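PDB 4OUA: proteolytically activated form of PPO4 Tyrosinase from Agaricus bisporus var. bisporus H97, which uses a dinuclear copper centre to hydroxylate monophenols and oxidise the resulting o-diphenols to o-quinones, the first step toward melanin pigments. Local coordinates for residues V6-G11 / I96-L101; K13-I18 / L347-P352; S82-P87 / A231-G236; Y220-F225 / N244-V249. One frame throughout, in Å; residues are numbered along the deposited sequence.

Interaction 1. Residues V6-G11 / I96-L101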
loop_
_atom_site.group_PDB
_atom_site.type_symbol
_atom_site.label_atom_id
_atom_site.label_comp_id
_atom_site.label_asym_id
_atom_site.label_seq_id
_atom_site.Cartn_x
_atom_site.Cartn_y
_atom_site.Cartn_z
ATOM N N VAL A 6 -15.800 -0.762 -0.171
ATOM C CA VAL A 6 -16.435 -0.406 -1.436
ATOM C C VAL A 6 -15.561 0.518 -2.276
ATOM O O VAL A 6 -15.862 0.779 -3.441
ATOM C CB VAL A 6 -17.795 0.273 -1.204
ATOM C CG1 VAL A 6 -18.794 -0.723 -0.633
ATOM C CG2 VAL A 6 -17.636 1.473 -0.281
ATOM N N GLY A 7 -14.482 1.013 -1.680
ATOM C CA GLY A 7 -13.569 1.902 -2.375
ATOM C C GLY A 7 -14.003 3.350 -2.282
ATOM O O GLY A 7 -15.063 3.649 -1.732
ATOM N N PRO A 8 -13.186 4.261 -2.830
ATOM C CA PRO A 8 -13.454 5.703 -2.780
ATOM C C PRO A 8 -14.664 6.102 -3.619
ATOM O O PRO A 8 -15.310 5.246 -4.217
ATOM C CB PRO A 8 -12.171 6.316 -3.348
ATOM C CG PRO A 8 -11.628 5.263 -4.247
ATOM C CD PRO A 8 -11.955 3.955 -3.580
ATOM N N THR A 9 -14.959 7.396 -3.658
ATOM C CA THR A 9 -16.095 7.895 -4.421
ATOM C C THR A 9 -15.660 8.985 -5.393
ATOM O O THR A 9 -14.548 9.502 -5.301
ATOM C CB THR A 9 -17.193 8.451 -3.497
ATOM O OG1 THR A 9 -18.371 8.726 -4.264
ATOM C CG2 THR A 9 -16.723 9.729 -2.819
ATOM N N GLY A 10 -16.542 9.329 -6.326
ATOM C CA GLY A 10 -16.273 10.398 -7.271
ATOM C C GLY A 10 -15.784 9.912 -8.621
ATOM O O GLY A 10 -15.027 10.606 -9.299
ATOM N N GLY A 11 -16.218 8.717 -9.014
ATOM C CA GLY A 11 -15.834 8.152 -10.294
ATOM C C GLY A 11 -14.441 7.552 -10.277
ATOM O O GLY A 11 -13.824 7.428 -9.219
ATOM N N ILE A 96 -9.492 -0.240 0.954
ATOM C CA ILE A 96 -10.165 0.138 2.189
ATOM C C ILE A 96 -9.452 1.327 2.818
ATOM O O ILE A 96 -10.090 2.229 3.360
ATOM C CB ILE A 96 -10.225 -1.026 3.198
ATOM C CG1 ILE A 96 -11.065 -0.629 4.413
ATOM C CG2 ILE A 96 -8.828 -1.450 3.623
ATOM C CD1 ILE A 96 -12.479 -0.216 4.062
ATOM N N TYR A 97 -8.126 1.327 2.728
ATOM C CA TYR A 97 -7.323 2.430 3.243
ATOM C C TYR A 97 -7.621 3.716 2.485
ATOM O O TYR A 97 -7.912 4.749 3.086
ATOM C CB TYR A 97 -5.834 2.104 3.147
ATOM C CG TYR A 97 -4.942 3.161 3.752
ATOM C CD1 TYR A 97 -4.671 3.170 5.113
ATOM C CD2 TYR A 97 -4.366 4.148 2.962
ATOM C CE1 TYR A 97 -3.852 4.134 5.673
ATOM C CE2 TYR A 97 -3.547 5.116 3.512
ATOM C CZ TYR A 97 -3.291 5.103 4.866
ATOM O OH TYR A 97 -2.477 6.067 5.413
ATOM N N GLU A 98 -7.536 3.639 1.161
ATOM C CA GLU A 98 -7.843 4.767 0.292
ATOM C C GLU A 98 -9.266 5.267 0.529
ATOM O O GLU A 98 -9.523 6.471 0.506
ATOM C CB GLU A 98 -7.661 4.372 -1.174
ATOM C CG GLU A 98 -7.925 5.490 -2.161
ATOM C CD GLU A 98 -7.828 5.026 -3.603
ATOM O OE1 GLU A 98 -8.432 3.983 -3.938
ATOM O OE2 GLU A 98 -7.143 5.702 -4.399
ATOM N N GLN A 99 -10.182 4.330 0.757
ATOM C CA GLN A 99 -11.572 4.659 1.052
ATOM C C GLN A 99 -11.687 5.457 2.348
ATOM O O GLN A 99 -12.197 6.580 2.355
ATOM C CB GLN A 99 -12.412 3.382 1.144
ATOM C CG GLN A 99 -13.829 3.596 1.651
ATOM C CD GLN A 99 -14.556 2.289 1.908
ATOM O OE1 GLN A 99 -14.303 1.285 1.243
ATOM N NE2 GLN A 99 -15.457 2.295 2.883
ATOM N N ILE A 100 -11.210 4.869 3.439
ATOM C CA ILE A 100 -11.248 5.514 4.744
ATOM C C ILE A 100 -10.480 6.829 4.740
ATOM O O ILE A 100 -10.899 7.804 5.367
ATOM C CB ILE A 100 -10.669 4.600 5.837
ATOM C CG1 ILE A 100 -11.555 3.366 6.020
ATOM C CG2 ILE A 100 -10.529 5.357 7.147
ATOM C CD1 ILE A 100 -12.989 3.695 6.383
ATOM N N LEU A 101 -9.360 6.851 4.024
ATOM C CA LEU A 101 -8.514 8.036 3.969
ATOM C C LEU A 101 -9.207 9.188 3.248
ATOM O O LEU A 101 -9.010 10.353 3.595
ATOM C CB LEU A 101 -7.185 7.713 3.286
ATOM C CG LEU A 101 -6.125 8.813 3.362
ATOM C CD1 LEU A 101 -5.837 9.174 4.811
ATOM C CD2 LEU A 101 -4.857 8.371 2.659
#
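One face of the Gln99 side-chain amide is turned to the N-terminal loop: the Val6 methyl CG2 lies over it, 3.9 Å from CD of Gln99, and the backbone N-H groups of Val6 and Gly7 come to OE1 obliquely from that same side. The Glu98 carboxylate has a partner on each face: CG of Pro8 rests over one, 3.5 Å from Glu98 OE1, and NH2 of Arg15 comes to the same oxygen from the other in a salt bridge. Both groups are carried by helix 86-109 on extended chains, each with CG anti to the backbone N (chi1 171° in Gln99), so their ends stand well off the helix surface.

Gln99 OE1 accepts two hydrogen bonds, from Val6 N at 2.9 Å and from Gly7 N, also at 2.9 Å. The Val6 backbone (psi -10°) turns these successive amides toward one oxygen. Gly7 itself, at phi 87°, takes a conformation that would jam a side chain against the preceding carbonyl. Pro8 suits the next place, since it has no N-H to satisfy and offers only CH groups to the acid.

Glu98 OE2 accepts from Gln128 N, so the buried carboxylate is gripped at both oxygens. This, with the charge of Arg15, probably keeps it ionised, while the neutral Gln99 amide fixes the loop without adding charge.

Interaction 2. Residues K13-I18 / L347-P352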
loop_
_atom_site.group_PDB
_atom_site.type_symbol
_atom_site.label_atom_id
_atom_site.label_comp_id
_atom_site.label_asym_id
_atom_site.label_seq_id
_atom_site.Cartn_x
_atom_site.Cartn_y
_atom_site.Cartn_z
ATOM N N LYS A 13 -10.766 7.859 -10.672
ATOM C CA LYS A 13 -9.658 8.807 -10.714
ATOM C C LYS A 13 -8.317 8.086 -10.607
ATOM O O LYS A 13 -8.251 6.937 -10.172
ATOM C CB LYS A 13 -9.791 9.842 -9.597
ATOM C CG LYS A 13 -10.965 10.789 -9.770
ATOM C CD LYS A 13 -10.906 11.496 -11.115
ATOM C CE LYS A 13 -12.043 12.494 -11.263
ATOM N NZ LYS A 13 -13.373 11.853 -11.063
ATOM N N ASN A 14 -7.250 8.769 -11.004
ATOM C CA ASN A 14 -5.924 8.168 -11.009
ATOM C C ASN A 14 -5.173 8.329 -9.696
ATOM O O ASN A 14 -5.261 9.363 -9.034
ATOM C CB ASN A 14 -5.078 8.757 -12.141
ATOM C CG ASN A 14 -5.451 8.201 -13.496
ATOM O OD1 ASN A 14 -6.040 7.125 -13.596
ATOM N ND2 ASN A 14 -5.106 8.930 -14.550
ATOM N N ARG A 15 -4.438 7.286 -9.326
ATOM C CA ARG A 15 -3.469 7.382 -8.250
ATOM C C ARG A 15 -2.192 7.977 -8.827
ATOM O O ARG A 15 -1.533 7.357 -9.659
ATOM C CB ARG A 15 -3.206 6.011 -7.628
ATOM C CG ARG A 15 -4.441 5.370 -7.021
ATOM C CD ARG A 15 -4.144 3.977 -6.493
ATOM N NE ARG A 15 -5.291 3.406 -5.796
ATOM C CZ ARG A 15 -5.332 2.168 -5.317
ATOM N NH1 ARG A 15 -4.287 1.366 -5.465
ATOM N NH2 ARG A 15 -6.418 1.732 -4.695
ATOM N N LEU A 16 -1.857 9.188 -8.399
ATOM C CA LEU A 16 -0.737 9.911 -8.985
ATOM C C LEU A 16 0.609 9.417 -8.468
ATOM O O LEU A 16 0.699 8.830 -7.392
ATOM C CB LEU A 16 -0.873 11.409 -8.712
ATOM C CG LEU A 16 -2.163 12.075 -9.195
ATOM C CD1 LEU A 16 -2.114 13.573 -8.941
ATOM C CD2 LEU A 16 -2.396 11.784 -10.666
ATOM N N ASP A 17 1.652 9.653 -9.258
ATOM C CA ASP A 17 3.018 9.426 -8.816
ATOM C C ASP A 17 3.337 10.422 -7.707
ATOM O O ASP A 17 3.085 11.619 -7.856
ATOM C CB ASP A 17 3.998 9.576 -9.983
ATOM C CG ASP A 17 5.417 9.189 -9.614
ATOM O OD1 ASP A 17 6.065 9.939 -8.852
ATOM O OD2 ASP A 17 5.889 8.138 -10.096
ATOM N N ILE A 18 3.883 9.930 -6.598
ATOM C CA ILE A 18 4.139 10.769 -5.431
ATOM C C ILE A 18 5.002 11.986 -5.774
ATOM O O ILE A 18 4.905 13.024 -5.122
ATOM C CB ILE A 18 4.821 9.967 -4.302
ATOM C CG1 ILE A 18 4.790 10.755 -2.990
ATOM C CG2 ILE A 18 6.246 9.602 -4.684
ATOM C CD1 ILE A 18 3.397 11.121 -2.528
ATOM N N LEU A 347 -13.300 -0.247 -8.052
ATOM C CA LEU A 347 -12.880 0.422 -6.828
ATOM C C LEU A 347 -12.583 1.892 -7.100
ATOM O O LEU A 347 -11.933 2.564 -6.301
ATOM C CB LEU A 347 -11.660 -0.279 -6.233
ATOM C CG LEU A 347 -11.912 -1.725 -5.801
ATOM C CD1 LEU A 347 -10.603 -2.468 -5.581
ATOM C CD2 LEU A 347 -12.770 -1.764 -4.543
ATOM N N ASN A 348 -13.064 2.376 -8.241
ATOM C CA ASN A 348 -12.978 3.789 -8.594
ATOM C C ASN A 348 -11.559 4.349 -8.630
ATOM O O ASN A 348 -11.322 5.477 -8.198
ATOM C CB ASN A 348 -13.822 4.620 -7.626
ATOM C CG ASN A 348 -15.190 4.951 -8.186
ATOM O OD1 ASN A 348 -15.581 4.444 -9.238
ATOM N ND2 ASN A 348 -15.925 5.810 -7.489
ATOM N N TYR A 349 -10.618 3.571 -9.151
ATOM C CA TYR A 349 -9.256 4.066 -9.298
ATOM C C TYR A 349 -8.571 3.501 -10.536
ATOM O O TYR A 349 -9.078 2.586 -11.183
ATOM C CB TYR A 349 -8.430 3.750 -8.046
ATOM C CG TYR A 349 -7.946 2.320 -7.942
ATOM C CD1 TYR A 349 -6.692 1.958 -8.413
ATOM C CD2 TYR A 349 -8.734 1.340 -7.356
ATOM C CE1 TYR A 349 -6.239 0.656 -8.316
ATOM C CE2 TYR A 349 -8.290 0.035 -7.253
ATOM C CZ TYR A 349 -7.042 -0.300 -7.734
ATOM O OH TYR A 349 -6.595 -1.598 -7.633
ATOM N N SER A 350 -7.415 4.070 -10.858
ATOM C CA SER A 350 -6.623 3.641 -12.003
ATOM C C SER A 350 -5.266 4.331 -11.964
ATOM O O SER A 350 -4.976 5.088 -11.038
ATOM C CB SER A 350 -7.345 3.949 -13.314
ATOM O OG SER A 350 -6.558 3.569 -14.430
ATOM N N TYR A 351 -4.437 4.076 -12.970
ATOM C CA TYR A 351 -3.102 4.661 -13.006
ATOM C C TYR A 351 -2.883 5.452 -14.288
ATOM O O TYR A 351 -3.403 5.092 -15.343
ATOM C CB TYR A 351 -2.040 3.571 -12.853
ATOM C CG TYR A 351 -2.182 2.793 -11.567
ATOM C CD1 TYR A 351 -1.594 3.242 -10.393
ATOM C CD2 TYR A 351 -2.922 1.620 -11.520
ATOM C CE1 TYR A 351 -1.731 2.540 -9.210
ATOM C CE2 TYR A 351 -3.064 0.910 -10.341
ATOM C CZ TYR A 351 -2.466 1.375 -9.190
ATOM O OH TYR A 351 -2.603 0.674 -8.014
ATOM N N PRO A 352 -2.108 6.541 -14.192
ATOM C CA PRO A 352 -1.852 7.465 -15.301
ATOM C C PRO A 352 -1.077 6.825 -16.451
ATOM O O PRO A 352 -0.965 7.427 -17.520
ATOM C CB PRO A 352 -1.032 8.582 -14.646
ATOM C CG PRO A 352 -0.420 7.953 -13.448
ATOM C CD PRO A 352 -1.417 6.953 -12.958
#
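Arg15, the residue with most surface buried here, lays its guanidinium flat on the ring of Tyr349. The centres are 3.5 Å apart and the planes only 7° from parallel, a stacked cation-pi pair in which CZ stands over the ring face. The arginine reaches so far because its chain is extended from CG to NE (chi2 177°). Tyr351 approaches the same group quite differently, its ring nearly perpendicular to the guanidinium and its OH 3.1 Å from Arg15 NH1 in a weak hydrogen bond. Asp286 is hydrogen-bonded to the hydroxyls of both tyrosines. A flat, delocalised cation suits this buried place, since it can stack on a ring and still donate N-H bonds to acids, here Glu98.

Asn14 lies alongside the partner chain. Its OD1 is 3.4 Å from CB of Ser350, and its ND2 passes 3.6 Å from CA of Pro352 on the way to a hydrogen bond with Asp355. Pro352 closes the contact by setting CD 3.3 Å from Arg15 O; a proline ring can cover that carbonyl with CH groups alone.

The backbones run parallel, Lys13 beside Tyr349 and Asn14 beside Ser350. The firmest link is Arg15 N to Ser350 O, 2.8 Å and nearly straight at 164°, while Ser350 N to Lys13 O is weak. Strands 13-14 and 349-350 thus form a minimal two-stranded parallel sheet that ties the N-terminal region to the C-terminal part of the chain, with Arg15 touching helix 86-109 at Val94 and helix 277-295 at Ser283.

Interaction 3. Residues S82-P87 / A231-G236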
loop_
_atom_site.group_PDB
_atom_site.type_symbol
_atom_site.label_atom_id
_atom_site.label_comp_id
_atom_site.label_asym_id
_atom_site.label_seq_id
_atom_site.Cartn_x
_atom_site.Cartn_y
_atom_site.Cartn_z
ATOM N N SER A 82 3.432 -15.311 0.566
ATOM C CA SER A 82 3.955 -16.595 0.111
ATOM C C SER A 82 2.855 -17.484 -0.466
ATOM O O SER A 82 3.001 -18.704 -0.534
ATOM C CB SER A 82 4.667 -17.319 1.254
ATOM O OG SER A 82 5.666 -16.497 1.830
ATOM N N GLN A 83 1.755 -16.866 -0.883
ATOM C CA GLN A 83 0.628 -17.606 -1.439
ATOM C C GLN A 83 0.032 -16.898 -2.653
ATOM O O GLN A 83 0.313 -15.724 -2.900
ATOM C CB GLN A 83 -0.446 -17.819 -0.371
ATOM C CG GLN A 83 -0.713 -16.595 0.481
ATOM C CD GLN A 83 -2.073 -16.638 1.142
ATOM O OE1 GLN A 83 -3.078 -16.915 0.491
ATOM N NE2 GLN A 83 -2.112 -16.367 2.441
ATOM N N VAL A 84 -0.800 -17.618 -3.400
ATOM C CA VAL A 84 -1.341 -17.124 -4.664
ATOM C C VAL A 84 -2.219 -15.884 -4.518
ATOM O O VAL A 84 -2.472 -15.180 -5.495
ATOM C CB VAL A 84 -2.167 -18.215 -5.377
ATOM C CG1 VAL A 84 -1.258 -19.314 -5.901
ATOM C CG2 VAL A 84 -3.220 -18.784 -4.439
ATOM N N LEU A 85 -2.680 -15.614 -3.300
ATOM C CA LEU A 85 -3.620 -14.521 -3.073
ATOM C C LEU A 85 -2.937 -13.198 -2.741
ATOM O O LEU A 85 -3.611 -12.197 -2.508
ATOM C CB LEU A 85 -4.593 -14.882 -1.949
ATOM C CG LEU A 85 -5.560 -16.031 -2.234
ATOM C CD1 LEU A 85 -6.568 -16.161 -1.110
ATOM C CD2 LEU A 85 -6.257 -15.821 -3.571
ATOM N N PHE A 86 -1.607 -13.198 -2.722
ATOM C CA PHE A 86 -0.848 -12.014 -2.324
ATOM C C PHE A 86 -1.254 -10.757 -3.093
ATOM O O PHE A 86 -1.594 -9.742 -2.486
ATOM C CB PHE A 86 0.655 -12.251 -2.497
ATOM C CG PHE A 86 1.484 -11.011 -2.316
ATOM C CD1 PHE A 86 1.783 -10.540 -1.048
ATOM C CD2 PHE A 86 1.957 -10.311 -3.414
ATOM C CE1 PHE A 86 2.540 -9.394 -0.878
ATOM C CE2 PHE A 86 2.714 -9.165 -3.249
ATOM C CZ PHE A 86 3.006 -8.707 -1.979
ATOM N N PRO A 87 -1.217 -10.820 -4.432
ATOM C CA PRO A 87 -1.554 -9.645 -5.245
ATOM C C PRO A 87 -2.976 -9.134 -5.015
ATOM O O PRO A 87 -3.167 -7.931 -4.841
ATOM C CB PRO A 87 -1.386 -10.155 -6.680
ATOM C CG PRO A 87 -0.429 -11.294 -6.564
ATOM C CD PRO A 87 -0.764 -11.949 -5.262
ATOM N N ALA A 231 4.433 -18.266 -10.370
ATOM C CA ALA A 231 5.758 -17.663 -10.301
ATOM C C ALA A 231 5.681 -16.145 -10.151
ATOM O O ALA A 231 6.668 -15.496 -9.806
ATOM C CB ALA A 231 6.569 -18.032 -11.532
ATOM N N PHE A 232 4.504 -15.585 -10.408
ATOM C CA PHE A 232 4.315 -14.138 -10.357
ATOM C C PHE A 232 3.674 -13.670 -9.052
ATOM O O PHE A 232 3.997 -12.596 -8.545
ATOM C CB PHE A 232 3.463 -13.679 -11.543
ATOM C CG PHE A 232 2.936 -12.277 -11.406
ATOM C CD1 PHE A 232 3.734 -11.188 -11.713
ATOM C CD2 PHE A 232 1.639 -12.050 -10.973
ATOM C CE1 PHE A 232 3.251 -9.900 -11.591
ATOM C CE2 PHE A 232 1.151 -10.764 -10.847
ATOM C CZ PHE A 232 1.958 -9.687 -11.156
ATOM N N SER A 233 2.800 -14.479 -8.485
ATOM C CA SER A 233 2.053 -14.092 -7.311
ATOM C C SER A 233 2.831 -14.011 -6.039
ATOM O O SER A 233 2.784 -13.018 -5.363
ATOM C CB SER A 233 0.938 -15.061 -7.101
ATOM O OG SER A 233 1.304 -16.250 -7.694
ATOM N N ASN A 234 3.507 -15.081 -5.687
ATOM C CA ASN A 234 4.207 -15.119 -4.438
ATOM C C ASN A 234 5.624 -15.528 -4.587
ATOM O O ASN A 234 6.058 -15.860 -5.637
ATOM C CB ASN A 234 3.527 -16.071 -3.514
ATOM C CG ASN A 234 3.436 -17.436 -4.077
ATOM O OD1 ASN A 234 3.973 -18.358 -3.544
ATOM N ND2 ASN A 234 2.743 -17.568 -5.145
ATOM N N HIS A 235 6.334 -15.511 -3.482
ATOM C CA HIS A 235 7.733 -15.823 -3.458
ATOM C C HIS A 235 8.054 -17.180 -2.885
ATOM O O HIS A 235 9.079 -17.720 -3.200
ATOM C CB HIS A 235 8.478 -14.763 -2.672
ATOM C CG HIS A 235 8.046 -14.646 -1.254
ATOM N ND1 HIS A 235 8.159 -13.488 -0.536
ATOM C CD2 HIS A 235 7.495 -15.548 -0.421
ATOM C CE1 HIS A 235 7.702 -13.684 0.681
ATOM N NE2 HIS A 235 7.290 -14.924 0.776
ATOM N N GLY A 236 7.181 -17.716 -2.050
ATOM C CA GLY A 236 7.512 -18.792 -1.144
ATOM C C GLY A 236 8.134 -19.889 -1.907
ATOM O O GLY A 236 7.858 -19.959 -3.064
#
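Ser82 and His235 meet where the loop behind the copper ligand His81 leads into helix 86-109, the helix that supplies His90 to the same copper ion. The Ser82 hydroxyl lies at the edge of the imidazole, near its plane, and OG accepts from His235 NE2. The modelled separation is too short to trust in detail. Ser82 OG is also hydrogen-bonded to Glu308 and His235 ND1 to Asp251; if the modelled contact is real, a serine, able both to accept and to donate, would suit a place between ring N-H and acid. His235 CG stands between the backbone N and the carbonyl carbon (chi1 61°), which brings the ring's NE2 edge to Ser82. The two backbones are joined as well: Glu247 OE1 receives both Ser82 N and His235 N.

Next comes a type I beta turn, Gln83 to Phe86, closed by Phe86 N to Gln83 O at 3.2 Å. It brings the chain round into helix 86-109, one of the histidine-bearing helices around the type 3 dicopper centre of tyrosinases. Asn234 packs against the turn's first residue, CB 3.3 Å from Gln83 N. Ser233, ending helix 229-233, sets its small CB 3.8 Å from Val84 O, a carbonyl that accepts from Trp229 NE1.

Phe86 and Pro87 begin the helix with side chains needing no polar partner. Pro87 puts CG 3.8 Å from CA of Ser233, and Phe86 CD2 comes within 3.4 Å of Ser233 O. The Phe86 ring also meets the imidazoles of His90 and His250, placing an apolar wall beside ligands of both copper ions.

Interaction 4. Residues Y220-F225 / N244-V249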
loop_
_atom_site.group_PDB
_atom_site.type_symbol
_atom_site.label_atom_id
_atom_site.label_comp_id
_atom_site.label_asym_id
_atom_site.label_seq_id
_atom_site.Cartn_x
_atom_site.Cartn_y
_atom_site.Cartn_z
ATOM N N TYR A 220 11.992 -4.566 -13.771
ATOM C CA TYR A 220 11.860 -4.808 -15.204
ATOM C C TYR A 220 11.569 -6.277 -15.493
ATOM O O TYR A 220 10.581 -6.604 -16.151
ATOM C CB TYR A 220 13.129 -4.363 -15.934
ATOM C CG TYR A 220 13.085 -4.548 -17.432
ATOM C CD1 TYR A 220 12.394 -3.658 -18.243
ATOM C CD2 TYR A 220 13.745 -5.610 -18.040
ATOM C CE1 TYR A 220 12.354 -3.824 -19.615
ATOM C CE2 TYR A 220 13.711 -5.782 -19.414
ATOM C CZ TYR A 220 13.014 -4.888 -20.194
ATOM O OH TYR A 220 12.977 -5.058 -21.558
ATOM N N ASN A 221 12.427 -7.159 -14.989
ATOM C CA ASN A 221 12.288 -8.593 -15.226
ATOM C C ASN A 221 11.010 -9.166 -14.626
ATOM O O ASN A 221 10.471 -10.156 -15.123
ATOM C CB ASN A 221 13.498 -9.343 -14.669
ATOM C CG ASN A 221 14.794 -8.942 -15.343
ATOM O OD1 ASN A 221 14.849 -8.775 -16.562
ATOM N ND2 ASN A 221 15.846 -8.778 -14.550
ATOM N N MET A 222 10.529 -8.542 -13.557
ATOM C CA MET A 222 9.306 -8.985 -12.898
ATOM C C MET A 222 8.091 -8.711 -13.771
ATOM O O MET A 222 7.233 -9.575 -13.950
ATOM C CB MET A 222 9.155 -8.295 -11.540
ATOM C CG MET A 222 7.826 -8.547 -10.838
ATOM S SD MET A 222 6.595 -7.276 -11.186
ATOM C CE MET A 222 7.498 -5.795 -10.741
ATOM N N LEU A 223 8.034 -7.502 -14.320
ATOM C CA LEU A 223 6.896 -7.061 -15.117
ATOM C C LEU A 223 6.804 -7.774 -16.463
ATOM O O LEU A 223 5.726 -8.195 -16.879
ATOM C CB LEU A 223 6.972 -5.549 -15.340
ATOM C CG LEU A 223 6.816 -4.682 -14.088
ATOM C CD1 LEU A 223 7.132 -3.223 -14.391
ATOM C CD2 LEU A 223 5.412 -4.823 -13.517
ATOM N N LYS A 224 7.940 -7.911 -17.140
ATOM C CA LYS A 224 7.955 -8.437 -18.502
ATOM C C LYS A 224 7.880 -9.959 -18.575
ATOM O O LYS A 224 7.217 -10.507 -19.453
ATOM C CB LYS A 224 9.210 -7.961 -19.239
ATOM C CG LYS A 224 9.279 -6.458 -19.448
ATOM C CD LYS A 224 9.979 -6.125 -20.752
ATOM C CE LYS A 224 9.243 -6.743 -21.932
ATOM N NZ LYS A 224 9.870 -6.399 -23.239
ATOM N N PHE A 225 8.557 -10.640 -17.656
ATOM C CA PHE A 225 8.717 -12.088 -17.765
ATOM C C PHE A 225 8.015 -12.858 -16.652
ATOM O O PHE A 225 8.633 -13.237 -15.659
ATOM C CB PHE A 225 10.204 -12.439 -17.788
ATOM C CG PHE A 225 11.004 -11.590 -18.734
ATOM C CD1 PHE A 225 10.892 -11.761 -20.104
ATOM C CD2 PHE A 225 11.861 -10.614 -18.254
ATOM C CE1 PHE A 225 11.623 -10.978 -20.978
ATOM C CE2 PHE A 225 12.596 -9.830 -19.123
ATOM C CZ PHE A 225 12.477 -10.012 -20.488
ATOM N N ASN A 244 11.371 -14.055 -9.202
ATOM C CA ASN A 244 10.946 -12.995 -10.107
ATOM C C ASN A 244 9.471 -12.647 -9.911
ATOM O O ASN A 244 8.823 -12.112 -10.810
ATOM C CB ASN A 244 11.203 -13.410 -11.557
ATOM C CG ASN A 244 11.227 -12.230 -12.508
ATOM O OD1 ASN A 244 11.675 -11.140 -12.152
ATOM N ND2 ASN A 244 10.738 -12.442 -13.724
ATOM N N SER A 245 8.948 -12.952 -8.728
ATOM C CA SER A 245 7.537 -12.727 -8.440
ATOM C C SER A 245 7.260 -11.282 -8.048
ATOM O O SER A 245 8.173 -10.538 -7.690
ATOM C CB SER A 245 7.062 -13.662 -7.326
ATOM O OG SER A 245 7.733 -13.386 -6.110
ATOM N N LEU A 246 5.990 -10.894 -8.123
ATOM C CA LEU A 246 5.558 -9.566 -7.707
ATOM C C LEU A 246 5.918 -9.321 -6.248
ATOM O O LEU A 246 6.211 -8.194 -5.853
ATOM C CB LEU A 246 4.050 -9.404 -7.913
ATOM C CG LEU A 246 3.404 -8.067 -7.532
ATOM C CD1 LEU A 246 3.701 -6.994 -8.572
ATOM C CD2 LEU A 246 1.904 -8.226 -7.333
ATOM N N GLU A 247 5.903 -10.387 -5.453
ATOM C CA GLU A 247 6.147 -10.279 -4.019
ATOM C C GLU A 247 7.635 -10.249 -3.693
ATOM O O GLU A 247 8.068 -9.514 -2.803
ATOM C CB GLU A 247 5.476 -11.434 -3.274
ATOM C CG GLU A 247 5.599 -11.347 -1.764
ATOM C CD GLU A 247 4.965 -12.528 -1.053
ATOM O OE1 GLU A 247 4.712 -13.558 -1.712
ATOM O OE2 GLU A 247 4.718 -12.425 0.168
ATOM N N ALA A 248 8.411 -11.056 -4.410
ATOM C CA ALA A 248 9.854 -11.122 -4.203
ATOM C C ALA A 248 10.495 -9.753 -4.404
ATOM O O ALA A 248 11.274 -9.293 -3.569
ATOM C CB ALA A 248 10.475 -12.144 -5.140
ATOM N N VAL A 249 10.155 -9.109 -5.518
ATOM C CA VAL A 249 10.628 -7.761 -5.812
ATOM C C VAL A 249 10.088 -6.774 -4.785
ATOM O O VAL A 249 10.726 -5.768 -4.467
ATOM C CB VAL A 249 10.203 -7.315 -7.224
ATOM C CG1 VAL A 249 10.670 -5.896 -7.500
ATOM C CG2 VAL A 249 10.749 -8.278 -8.269
#
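Met222 and Asn244 bring the two backbones to within 5.2 Å, CA to CA, where helix 201-224 runs out and the chain later turns into helix 246-258, the carrier of the copper ligands His250 and His254. Phe225 is the first residue to leave helical angles, and Ser245 is the N-cap of helix 246-258, its OG accepting from Ala248 N at 3.0 Å. A helix C-terminus therefore meets a helix N-terminus, and Ser245 OG is also hydrogen-bonded to His242 O.

Asn244, just ahead of the N-cap, reaches back to helix 201-224. Its ND2 gives a hydrogen bond to Asn221 O, 2.7 Å long with an angle of 162°. The acceptor lies in the plane of the asparagine amide, but the donor stands 60° out of the plane of the Asn221 carbonyl, which leaves the opposite face of that carbonyl to Phe225 N; the last helical bond and the side-chain bond share one oxygen. A short amide suits this place, being able to approach a carbonyl that is still engaged. Asn226 ND2 adds a second bridge, bonded to Met222 O and Asn244 O.

Beside this polar corner the packing is apolar. Met222 CG is anti to the backbone N (chi1 173°) and the chain then bends, which lets one flexible side chain touch two residues of helix 246-258. His288 of helix 277-295 touches both Met222 and Leu246. Val249 points directly at helix 201-224, and its CG2 lies 3.6 Å from Met222 CB, while Met222 SD meets Leu246 CD1 at 3.9 Å.

How the interactions relate
Interaction 3 is wholly buried beside the copper ions; interaction 1 is mostly buried, and interactions 2 and 4 are only partly so. Interactions 1 and 3 hold the same helix, 86-109, one along its length and the other at its start. A salt bridge links interactions 1 and 2 and ties the N-terminal segment to that helix, yet within itself the first rests on neutral hydrogen bonds to an amide and the second on strand pairing and a cation-pi stack. Interactions 3 and 4 also touch: a backbone bond, Phe232 O with Leu246 N, and the Glu247 carboxylate join the turn and Ser82-His235 pair of interaction 3 to the N-cap and Met222 packing of interaction 4.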